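Local coordinates for protein cadherin-23 (Mus musculus, PDB 5UZ8) that probably acts as a calcium-dependent adhesion protein of the inner ear, helping to build the extracellular filament that carries force to mechanotransduction channels in hearing, at residues P55-Q59 and I69-V74; W81-R87 and E99-E105; N110-F116 and A189-N194. All coordinates share one frame; numbering follows the deposited sequence.

Contact 1 (P55-Q59 and I69-V74); sequences PGYVQ and IANRTV
Gln59 and Ile69 face each other as an antiparallel hydrogen-bonded pair, with Gln59 N to Ile69 O at 3.0 Å and Ile69 N to Gln59 O at 2.8 Å. Beyond them the backbone bonding continues out of the regular hairpin: Asn71 N reaches Tyr57 O at 2.9 Å, approaching 66° above the carbonyl plane, and Arg72 N reaches Gly56 O at 3.0 Å. Gly56 has a positive phi at which a side chain would collide with the preceding carbonyl.

Among the polar side chains, Asn71 has CG anti to its own nitrogen (chi1 -176°), which swings the amide over toward Gln59. The two amides cross almost perpendicularly, and Gln59 OE1 abuts Asn71 CG at 3.1 Å without a hydrogen bond between them. Asn71 ND2 instead donates to a water, 3.0 Å away, that in turn donates to Val58 O. With an alanine here, that water would probably lose its donor and the Gln59 amide part of the wall beside it.

Tyr57 supplies the aromatic part of the contact. Its ring edge meets the carbonyls of Arg72 and Thr73, CD1 lying 3.6 Å from Arg72 O, while Val74 CG2 covers one face.

The hairpin 58-60/66-70 borders strand 28-35 through Ala70 and Leu29, and Val58 faces inward onto Leu49 and Leu52 of the opposing sheet.

Contact 2 (W81-R87 and E99-E105); sequences WLNFTVR and EIPVYLE
Trp81 lies flat along the side chain of Glu105, its ring and the carboxylate only 16° from parallel. Glu105 CA sits over one face of the indole, 3.9 Å from the six-membered ring centroid and offset toward the rim, and Glu105 CB meets Trp81 CZ3 at 3.5 Å. On the other side of the sheet the Phe84 ring receives Val102 CB over one face, 3.8 Å from its centroid, while Leu104 CD1 comes in at the edge, 3.8 Å from Phe84 CE1. Phe84 owes this position to a CG wedged between backbone N and carbonyl carbon (chi1 55°), which lays the ring alongside Val102. The guanidinium of Arg87 is met at its edge: NH1 forms a salt bridge with Glu99 OE2 at 2.8 Å, on the anti side of that oxygen, with the two flat groups steeply inclined at 76°.

Between these side chains runs a regular antiparallel pairing in which Leu82, Phe84 and Val86 each exchange two backbone hydrogen bonds, with Leu104, Val102 and Ile100 respectively. The shortest is Val102 N to Phe84 O, 2.7 Å. Val86 CG2 and Val102 CG2 touch at 3.7 Å, and both belong to the buried side, which packs on Leu29, Ile30 and Val32 of strand 28-35 across the cadherin beta-sandwich.

The chemistry thus divides by face: aliphatic groups and one phenyl ring make the core side, whereas the opposite side carries the ion pair and the aromatic Trp81 and Tyr103, so this hairpin presents its apolar face to the other sheet and its mixed, partly exposed face outward.

Contact 3 (N110-F116 and A189-N194); sequences NDNNPIF and ALAKDN. With CA (calcium ion), chain I; CA (calcium ion), chain J; CA (calcium ion), chain K.
Phe116 rests obliquely against Ala191, its CZ lying 3.6 Å from Ala191 CB, and turns an edge toward the backbone of Leu190; Val138, Ala140 and Val207 also touch the ring. Two residues earlier, Pro114 fits against the same strand crosswise to Asp193, with Pro114 CG 3.8 Å from Asp193 CB.

The contact then changes from apolar to ionic. Asp193 OD2 binds a calcium ion at 2.3 Å, and from the facing segment Asn110 OD1 (2.4 Å) and the backbone carbonyl of Asn112 (O at 2.3 Å) hold the same ion. The Asn110 amide also donates from ND2 to Asp193 OD1, 3.1 Å away, on the syn side but 34° out of the carboxylate plane, so the carboxylate is gripped at both oxygens. Arg203 further engages Asp193, as Asn201 does Asn110.

Residues 108-112 read Asp-Ile-Asn-Asp-Asn, the DXNDN linker motif that joins successive cadherin repeats, and Asp142, Asp144 and Phe148 complete this ion's shell. The second aspartate of the motif, Asp111, points away from segment 189-194. With CG tucked between its N and carbonyl carbon (chi1 60°), it bridges two further calcium ions, Asp111 OD1 to one at 2.4 Å and OD2 to the other at 2.4 Å, both shared with Glu21 and Glu77 of the preceding repeat. Asn112 ND2 donates to a water that is itself a ligand of the second of these ions.

Read from the N terminus, the three contacts lie in series, none enclosing or crossing another. Contact 1 closes a nine-residue loop in hairpin 58-60/66-70, and contact 2 closes an eleven-residue one in the following hairpin, 81-89/97-107. Belonging to different sheets of the first repeat of this fragment, they meet in its core, where Tyr57 and Val58 pack on Leu82 and Phe84. From the end of strand 97-107 the chain enters the calcium-bound linker, and contact 3 shuts a far longer loop of 72 residues, tying that linker and strand 115-116 to strand 184-193 of the fragment's second repeat. It touches neither of the others, its centre lying about 28 Å from that of contact 1.

Contact 1 (P55-Q59 and I69-V74)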
loop_
_atom_site.group_PDB
_atom_site.type_symbol
_atom_site.label_atom_id
_atom_site.label_comp_id
_atom_site.label_asym_id
_atom_site.label_seq_id
_atom_site.Cartn_x
_atom_site.Cartn_y
_atom_site.Cartn_z
ATOM N N PRO A 55 19.287 -28.561 20.541
ATOM C CA PRO A 55 19.036 -29.953 20.206
ATOM C C PRO A 55 17.959 -30.139 19.134
ATOM O O PRO A 55 17.180 -29.224 18.830
ATOM C CB PRO A 55 18.565 -30.554 21.544
ATOM C CG PRO A 55 17.880 -29.425 22.235
ATOM C CD PRO A 55 18.696 -28.208 21.848
ATOM N N GLY A 56 17.934 -31.336 18.567
ATOM C CA GLY A 56 16.842 -31.745 17.712
ATOM C C GLY A 56 17.048 -31.714 16.217
ATOM O O GLY A 56 16.183 -32.216 15.491
ATOM N N TYR A 57 18.165 -31.143 15.744
ATOM C CA TYR A 57 18.351 -30.865 14.339
ATOM C C TYR A 57 19.316 -31.762 13.585
ATOM O O TYR A 57 19.331 -31.721 12.333
ATOM C CB TYR A 57 18.750 -29.410 14.110
ATOM C CG TYR A 57 17.739 -28.403 14.644
ATOM C CD1 TYR A 57 16.657 -27.978 13.859
ATOM C CD2 TYR A 57 17.897 -27.846 15.887
ATOM C CE1 TYR A 57 15.761 -27.038 14.333
ATOM C CE2 TYR A 57 16.986 -26.924 16.380
ATOM C CZ TYR A 57 15.933 -26.522 15.585
ATOM O OH TYR A 57 15.045 -25.603 16.061
ATOM N N VAL A 58 20.127 -32.551 14.305
ATOM C CA VAL A 58 21.148 -33.381 13.700
ATOM C C VAL A 58 21.235 -34.748 14.355
ATOM O O VAL A 58 20.883 -34.925 15.532
ATOM C CB VAL A 58 22.551 -32.717 13.778
ATOM C CG1 VAL A 58 22.514 -31.283 13.307
ATOM C CG2 VAL A 58 23.094 -32.756 15.195
ATOM N N GLN A 59 21.675 -35.732 13.576
ATOM C CA GLN A 59 21.938 -37.050 14.106
ATOM C C GLN A 59 22.921 -37.770 13.194
ATOM O O GLN A 59 23.015 -37.452 12.001
ATOM C CB GLN A 59 20.647 -37.865 14.227
ATOM C CG GLN A 59 20.012 -38.202 12.880
ATOM C CD GLN A 59 18.606 -38.709 13.052
ATOM O OE1 GLN A 59 17.718 -37.940 13.380
ATOM N NE2 GLN A 59 18.396 -40.010 12.841
ATOM N N ILE A 69 23.389 -36.233 9.472
ATOM C CA ILE A 69 22.239 -35.872 8.651
ATOM C C ILE A 69 21.249 -35.016 9.441
ATOM O O ILE A 69 21.252 -34.995 10.677
ATOM C CB ILE A 69 21.528 -37.119 8.086
ATOM C CG1 ILE A 69 20.861 -37.946 9.213
ATOM C CG2 ILE A 69 22.511 -37.967 7.292
ATOM C CD1 ILE A 69 20.170 -39.230 8.778
ATOM N N ALA A 70 20.405 -34.310 8.701
ATOM C CA ALA A 70 19.329 -33.529 9.281
ATOM C C ALA A 70 18.257 -34.409 9.961
ATOM O O ALA A 70 17.808 -35.419 9.407
ATOM C CB ALA A 70 18.699 -32.625 8.213
ATOM N N ASN A 71 17.869 -33.993 11.166
ATOM C CA ASN A 71 16.749 -34.518 11.902
ATOM C C ASN A 71 15.580 -33.557 11.672
ATOM O O ASN A 71 14.991 -33.616 10.605
ATOM C CB ASN A 71 17.121 -34.769 13.369
ATOM C CG ASN A 71 16.010 -35.415 14.167
ATOM O OD1 ASN A 71 14.958 -35.783 13.633
ATOM N ND2 ASN A 71 16.251 -35.602 15.470
ATOM N N ARG A 72 15.246 -32.690 12.628
ATOM C CA ARG A 72 14.291 -31.641 12.334
ATOM C C ARG A 72 14.908 -30.664 11.337
ATOM O O ARG A 72 16.125 -30.446 11.316
ATOM C CB ARG A 72 13.826 -30.936 13.607
ATOM C CG ARG A 72 12.973 -31.843 14.457
ATOM C CD ARG A 72 12.716 -31.275 15.833
ATOM N NE ARG A 72 11.862 -32.192 16.573
ATOM C CZ ARG A 72 12.255 -33.332 17.136
ATOM N NH1 ARG A 72 13.544 -33.724 17.101
ATOM N NH2 ARG A 72 11.336 -34.082 17.758
ATOM N N THR A 73 14.056 -30.087 10.497
ATOM C CA THR A 73 14.529 -29.015 9.619
ATOM C C THR A 73 14.787 -27.749 10.417
ATOM O O THR A 73 14.062 -27.424 11.337
ATOM C CB THR A 73 13.528 -28.671 8.514
ATOM O OG1 THR A 73 12.256 -28.357 9.108
ATOM C CG2 THR A 73 13.415 -29.838 7.583
ATOM N N VAL A 74 15.858 -27.064 10.056
ATOM C CA VAL A 74 16.287 -25.850 10.755
ATOM C C VAL A 74 15.778 -24.610 10.015
ATOM O O VAL A 74 15.653 -24.612 8.782
ATOM C CB VAL A 74 17.822 -25.826 10.908
ATOM C CG1 VAL A 74 18.534 -25.528 9.596
ATOM C CG2 VAL A 74 18.249 -24.858 11.993
HETATM O O HOH W 1 18.481 -29.769 10.417
HETATM O O HOH W 2 18.663 -34.498 16.908
#

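Contact 2 (W81-R87 and E99-E105)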
loop_
_atom_site.group_PDB
_atom_site.type_symbol
_atom_site.label_atom_id
_atom_site.label_comp_id
_atom_site.label_asym_id
_atom_site.label_seq_id
_atom_site.Cartn_x
_atom_site.Cartn_y
_atom_site.Cartn_z
ATOM N N TRP A 81 23.307 -21.170 14.219
ATOM C CA TRP A 81 24.381 -22.150 14.341
ATOM C C TRP A 81 23.852 -23.447 14.963
ATOM O O TRP A 81 23.122 -23.408 15.941
ATOM C CB TRP A 81 25.513 -21.577 15.218
ATOM C CG TRP A 81 26.238 -20.468 14.518
ATOM C CD1 TRP A 81 25.943 -19.160 14.566
ATOM C CD2 TRP A 81 27.353 -20.605 13.630
ATOM N NE1 TRP A 81 26.812 -18.430 13.750
ATOM C CE2 TRP A 81 27.686 -19.311 13.166
ATOM C CE3 TRP A 81 28.124 -21.699 13.196
ATOM C CZ2 TRP A 81 28.741 -19.079 12.288
ATOM C CZ3 TRP A 81 29.187 -21.467 12.307
ATOM C CH2 TRP A 81 29.480 -20.172 11.866
ATOM N N LEU A 82 24.184 -24.582 14.366
ATOM C CA LEU A 82 23.962 -25.879 15.008
ATOM C C LEU A 82 25.329 -26.383 15.454
ATOM O O LEU A 82 26.134 -26.799 14.617
ATOM C CB LEU A 82 23.330 -26.879 14.055
ATOM C CG LEU A 82 21.919 -26.531 13.593
ATOM C CD1 LEU A 82 21.436 -27.483 12.511
ATOM C CD2 LEU A 82 20.981 -26.472 14.783
ATOM N N ASN A 83 25.581 -26.339 16.761
ATOM C CA ASN A 83 26.858 -26.787 17.309
ATOM C C ASN A 83 26.672 -28.097 18.076
ATOM O O ASN A 83 25.627 -28.343 18.705
ATOM C CB ASN A 83 27.465 -25.691 18.197
ATOM C CG ASN A 83 27.608 -24.369 17.463
ATOM O OD1 ASN A 83 27.782 -24.340 16.238
ATOM N ND2 ASN A 83 27.475 -23.271 18.182
ATOM N N PHE A 84 27.701 -28.943 18.022
ATOM C CA PHE A 84 27.702 -30.189 18.741
ATOM C C PHE A 84 29.120 -30.745 18.787
ATOM O O PHE A 84 30.049 -30.176 18.208
ATOM C CB PHE A 84 26.714 -31.207 18.134
ATOM C CG PHE A 84 26.931 -31.480 16.693
ATOM C CD1 PHE A 84 26.420 -30.609 15.721
ATOM C CD2 PHE A 84 27.650 -32.594 16.277
ATOM C CE1 PHE A 84 26.591 -30.875 14.382
ATOM C CE2 PHE A 84 27.837 -32.851 14.920
ATOM C CZ PHE A 84 27.304 -31.989 13.976
ATOM N N THR A 85 29.251 -31.843 19.497
ATOM C CA THR A 85 30.504 -32.538 19.659
ATOM C C THR A 85 30.360 -33.916 19.056
ATOM O O THR A 85 29.348 -34.589 19.284
ATOM C CB THR A 85 30.797 -32.669 21.143
ATOM O OG1 THR A 85 31.044 -31.376 21.680
ATOM C CG2 THR A 85 31.983 -33.537 21.408
ATOM N N VAL A 86 31.382 -34.353 18.322
ATOM C CA VAL A 86 31.468 -35.730 17.863
ATOM C C VAL A 86 32.472 -36.457 18.740
ATOM O O VAL A 86 33.569 -35.945 18.970
ATOM C CB VAL A 86 31.946 -35.818 16.406
ATOM C CG1 VAL A 86 32.031 -37.278 15.995
ATOM C CG2 VAL A 86 31.008 -35.083 15.454
ATOM N N ARG A 87 32.071 -37.608 19.279
ATOM C CA ARG A 87 32.957 -38.490 20.039
ATOM C C ARG A 87 33.242 -39.705 19.190
ATOM O O ARG A 87 32.309 -40.345 18.726
ATOM C CB ARG A 87 32.299 -38.927 21.351
ATOM C CG ARG A 87 33.147 -39.798 22.254
ATOM C CD ARG A 87 32.411 -40.157 23.540
ATOM N NE ARG A 87 33.144 -41.123 24.367
ATOM C CZ ARG A 87 34.113 -40.819 25.239
ATOM N NH1 ARG A 87 34.518 -39.558 25.418
ATOM N NH2 ARG A 87 34.708 -41.789 25.935
ATOM N N GLU A 99 37.232 -36.409 21.155
ATOM C CA GLU A 99 36.080 -35.572 20.934
ATOM C C GLU A 99 36.487 -34.310 20.217
ATOM O O GLU A 99 37.592 -33.825 20.385
ATOM C CB GLU A 99 35.443 -35.218 22.264
ATOM C CG GLU A 99 34.691 -36.391 22.862
ATOM C CD GLU A 99 33.982 -36.063 24.153
ATOM O OE1 GLU A 99 33.839 -34.865 24.493
ATOM O OE2 GLU A 99 33.548 -37.022 24.813
ATOM N N ILE A 100 35.587 -33.783 19.407
ATOM C CA ILE A 100 35.881 -32.582 18.664
ATOM C C ILE A 100 34.603 -31.775 18.441
ATOM O O ILE A 100 33.531 -32.362 18.280
ATOM C CB ILE A 100 36.553 -32.943 17.330
ATOM C CG1 ILE A 100 37.096 -31.692 16.636
ATOM C CG2 ILE A 100 35.631 -33.735 16.417
ATOM C CD1 ILE A 100 38.020 -32.003 15.485
ATOM N N PRO A 101 34.711 -30.441 18.400
ATOM C CA PRO A 101 33.525 -29.650 18.102
ATOM C C PRO A 101 33.205 -29.569 16.632
ATOM O O PRO A 101 34.119 -29.579 15.763
ATOM C CB PRO A 101 33.856 -28.249 18.648
ATOM C CG PRO A 101 35.198 -28.325 19.251
ATOM C CD PRO A 101 35.837 -29.601 18.853
ATOM N N VAL A 102 31.910 -29.444 16.368
ATOM C CA VAL A 102 31.397 -29.153 15.038
ATOM C C VAL A 102 30.550 -27.894 15.102
ATOM O O VAL A 102 29.748 -27.716 16.032
ATOM C CB VAL A 102 30.589 -30.333 14.437
ATOM C CG1 VAL A 102 30.077 -29.979 13.041
ATOM C CG2 VAL A 102 31.453 -31.590 14.346
ATOM N N TYR A 103 30.738 -27.031 14.106
ATOM C CA TYR A 103 29.986 -25.773 14.010
ATOM C C TYR A 103 29.327 -25.719 12.616
ATOM O O TYR A 103 30.014 -25.483 11.615
ATOM C CB TYR A 103 30.895 -24.562 14.218
ATOM C CG TYR A 103 31.711 -24.558 15.505
ATOM C CD1 TYR A 103 31.127 -24.272 16.733
ATOM C CD2 TYR A 103 33.075 -24.814 15.488
ATOM C CE1 TYR A 103 31.868 -24.256 17.911
ATOM C CE2 TYR A 103 33.819 -24.829 16.657
ATOM C CZ TYR A 103 33.221 -24.547 17.859
ATOM O OH TYR A 103 33.993 -24.514 18.995
ATOM N N LEU A 104 28.011 -25.930 12.562
ATOM C CA LEU A 104 27.296 -25.824 11.305
ATOM C C LEU A 104 26.692 -24.436 11.171
ATOM O O LEU A 104 25.888 -24.004 12.011
ATOM C CB LEU A 104 26.213 -26.906 11.164
ATOM C CG LEU A 104 26.673 -28.343 11.285
ATOM C CD1 LEU A 104 25.450 -29.264 11.189
ATOM C CD2 LEU A 104 27.721 -28.687 10.249
ATOM N N GLU A 105 27.097 -23.746 10.115
ATOM C CA GLU A 105 26.735 -22.354 9.866
ATOM C C GLU A 105 25.460 -22.346 9.034
ATOM O O GLU A 105 25.466 -22.751 7.878
ATOM C CB GLU A 105 27.868 -21.673 9.104
ATOM C CG GLU A 105 27.677 -20.196 8.758
ATOM C CD GLU A 105 28.939 -19.586 8.159
ATOM O OE1 GLU A 105 29.885 -20.320 7.819
ATOM O OE2 GLU A 105 29.006 -18.367 8.047
#

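Contact 3 (N110-F116 and A189-N194)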
loop_
_atom_site.group_PDB
_atom_site.type_symbol
_atom_site.label_atom_id
_atom_site.label_comp_id
_atom_site.label_asym_id
_atom_site.label_seq_id
_atom_site.Cartn_x
_atom_site.Cartn_y
_atom_site.Cartn_z
ATOM N N ASN A 110 15.678 -16.979 1.007
ATOM C CA ASN A 110 14.635 -15.999 0.899
ATOM C C ASN A 110 13.268 -16.669 0.970
ATOM O O ASN A 110 12.551 -16.774 -0.038
ATOM C CB ASN A 110 14.787 -15.162 -0.375
ATOM C CG ASN A 110 13.852 -13.969 -0.390
ATOM O OD1 ASN A 110 13.438 -13.508 0.661
ATOM N ND2 ASN A 110 13.525 -13.468 -1.566
ATOM N N ASP A 111 12.905 -17.085 2.185
ATOM C CA ASP A 111 11.655 -17.816 2.419
ATOM C C ASP A 111 10.556 -17.004 3.128
ATOM O O ASP A 111 9.507 -17.566 3.472
ATOM C CB ASP A 111 11.914 -19.175 3.111
ATOM C CG ASP A 111 12.605 -19.067 4.476
ATOM O OD1 ASP A 111 13.223 -18.032 4.825
ATOM O OD2 ASP A 111 12.619 -20.097 5.198
ATOM N N ASN A 112 10.771 -15.711 3.327
ATOM C CA ASN A 112 9.735 -14.844 3.879
ATOM C C ASN A 112 9.402 -13.709 2.905
ATOM O O ASN A 112 10.307 -13.066 2.358
ATOM C CB ASN A 112 10.151 -14.269 5.227
ATOM C CG ASN A 112 10.185 -15.342 6.311
ATOM O OD1 ASN A 112 9.159 -15.616 6.939
ATOM N ND2 ASN A 112 11.335 -16.007 6.459
ATOM N N ASN A 113 8.114 -13.463 2.721
ATOM C CA ASN A 113 7.649 -12.352 1.898
ATOM C C ASN A 113 7.648 -11.091 2.735
ATOM O O ASN A 113 7.367 -11.169 3.935
ATOM C CB ASN A 113 6.206 -12.569 1.441
ATOM C CG ASN A 113 6.078 -13.686 0.426
ATOM O OD1 ASN A 113 6.556 -14.760 0.650
ATOM N ND2 ASN A 113 5.429 -13.415 -0.695
ATOM N N PRO A 114 7.793 -9.922 2.075
ATOM C CA PRO A 114 7.430 -8.686 2.790
ATOM C C PRO A 114 5.948 -8.694 3.084
ATOM O O PRO A 114 5.147 -9.130 2.238
ATOM C CB PRO A 114 7.796 -7.560 1.822
ATOM C CG PRO A 114 8.576 -8.170 0.737
ATOM C CD PRO A 114 8.212 -9.654 0.697
ATOM N N ILE A 115 5.591 -8.282 4.280
ATOM C CA ILE A 115 4.203 -8.331 4.776
ATOM C C ILE A 115 3.853 -6.940 5.252
ATOM O O ILE A 115 4.553 -6.382 6.103
ATOM C CB ILE A 115 4.025 -9.324 5.929
ATOM C CG1 ILE A 115 4.265 -10.770 5.442
ATOM C CG2 ILE A 115 2.611 -9.228 6.520
ATOM C CD1 ILE A 115 4.424 -11.784 6.568
ATOM N N PHE A 116 2.786 -6.370 4.686
ATOM C CA PHE A 116 2.362 -5.020 5.088
ATOM C C PHE A 116 1.867 -4.953 6.513
ATOM O O PHE A 116 1.269 -5.911 6.989
ATOM C CB PHE A 116 1.333 -4.469 4.137
ATOM C CG PHE A 116 1.927 -3.928 2.885
ATOM C CD1 PHE A 116 2.515 -2.679 2.874
ATOM C CD2 PHE A 116 1.935 -4.683 1.722
ATOM C CE1 PHE A 116 3.083 -2.171 1.704
ATOM C CE2 PHE A 116 2.488 -4.176 0.561
ATOM C CZ PHE A 116 3.075 -2.937 0.547
ATOM N N ALA A 189 -0.382 -0.813 -3.852
ATOM C CA ALA A 189 1.021 -0.642 -3.484
ATOM C C ALA A 189 1.658 -2.027 -3.360
ATOM O O ALA A 189 1.033 -2.947 -2.809
ATOM C CB ALA A 189 1.156 0.110 -2.183
ATOM N N LEU A 190 2.883 -2.166 -3.872
ATOM C CA LEU A 190 3.591 -3.449 -3.887
ATOM C C LEU A 190 4.871 -3.320 -3.064
ATOM O O LEU A 190 5.531 -2.289 -3.154
ATOM C CB LEU A 190 3.956 -3.783 -5.309
ATOM C CG LEU A 190 4.421 -5.182 -5.622
ATOM C CD1 LEU A 190 3.281 -6.185 -5.456
ATOM C CD2 LEU A 190 4.886 -5.200 -7.077
ATOM N N ALA A 191 5.181 -4.346 -2.271
ATOM C CA ALA A 191 6.463 -4.450 -1.574
ATOM C C ALA A 191 7.163 -5.687 -2.136
ATOM O O ALA A 191 6.570 -6.772 -2.137
ATOM C CB ALA A 191 6.242 -4.598 -0.087
ATOM N N LYS A 192 8.386 -5.523 -2.638
ATOM C CA LYS A 192 9.114 -6.620 -3.280
ATOM C C LYS A 192 10.520 -6.680 -2.667
ATOM O O LYS A 192 11.232 -5.663 -2.598
ATOM C CB LYS A 192 9.139 -6.412 -4.788
ATOM C CG LYS A 192 9.828 -7.489 -5.604
ATOM C CD LYS A 192 9.872 -7.116 -7.104
ATOM C CE LYS A 192 8.515 -6.811 -7.691
ATOM N NZ LYS A 192 8.546 -6.747 -9.191
ATOM N N ASP A 193 10.904 -7.846 -2.185
ATOM C CA ASP A 193 12.178 -7.983 -1.508
ATOM C C ASP A 193 13.310 -8.270 -2.494
ATOM O O ASP A 193 13.083 -8.307 -3.698
ATOM C CB ASP A 193 12.075 -9.023 -0.363
ATOM C CG ASP A 193 11.952 -10.442 -0.857
ATOM O OD1 ASP A 193 12.226 -10.725 -2.053
ATOM O OD2 ASP A 193 11.621 -11.293 -0.009
ATOM N N ASN A 194 14.523 -8.469 -1.971
ATOM C CA ASN A 194 15.671 -8.991 -2.701
ATOM C C ASN A 194 16.011 -8.194 -3.976
ATOM O O ASN A 194 16.059 -8.744 -5.086
ATOM C CB ASN A 194 15.472 -10.512 -2.998
ATOM C CG ASN A 194 16.741 -11.211 -3.462
ATOM O OD1 ASN A 194 17.865 -10.743 -3.254
ATOM N ND2 ASN A 194 16.553 -12.385 -4.103
HETATM CA CA CA I . 12.314 -11.980 2.092
HETATM CA CA CA J . 15.119 -16.895 5.669
HETATM CA CA CA K . 13.037 -19.621 7.465
HETATM O O HOH W 3 10.909 -18.651 7.766
HETATM O O HOH W 4 11.876 -21.752 7.829
#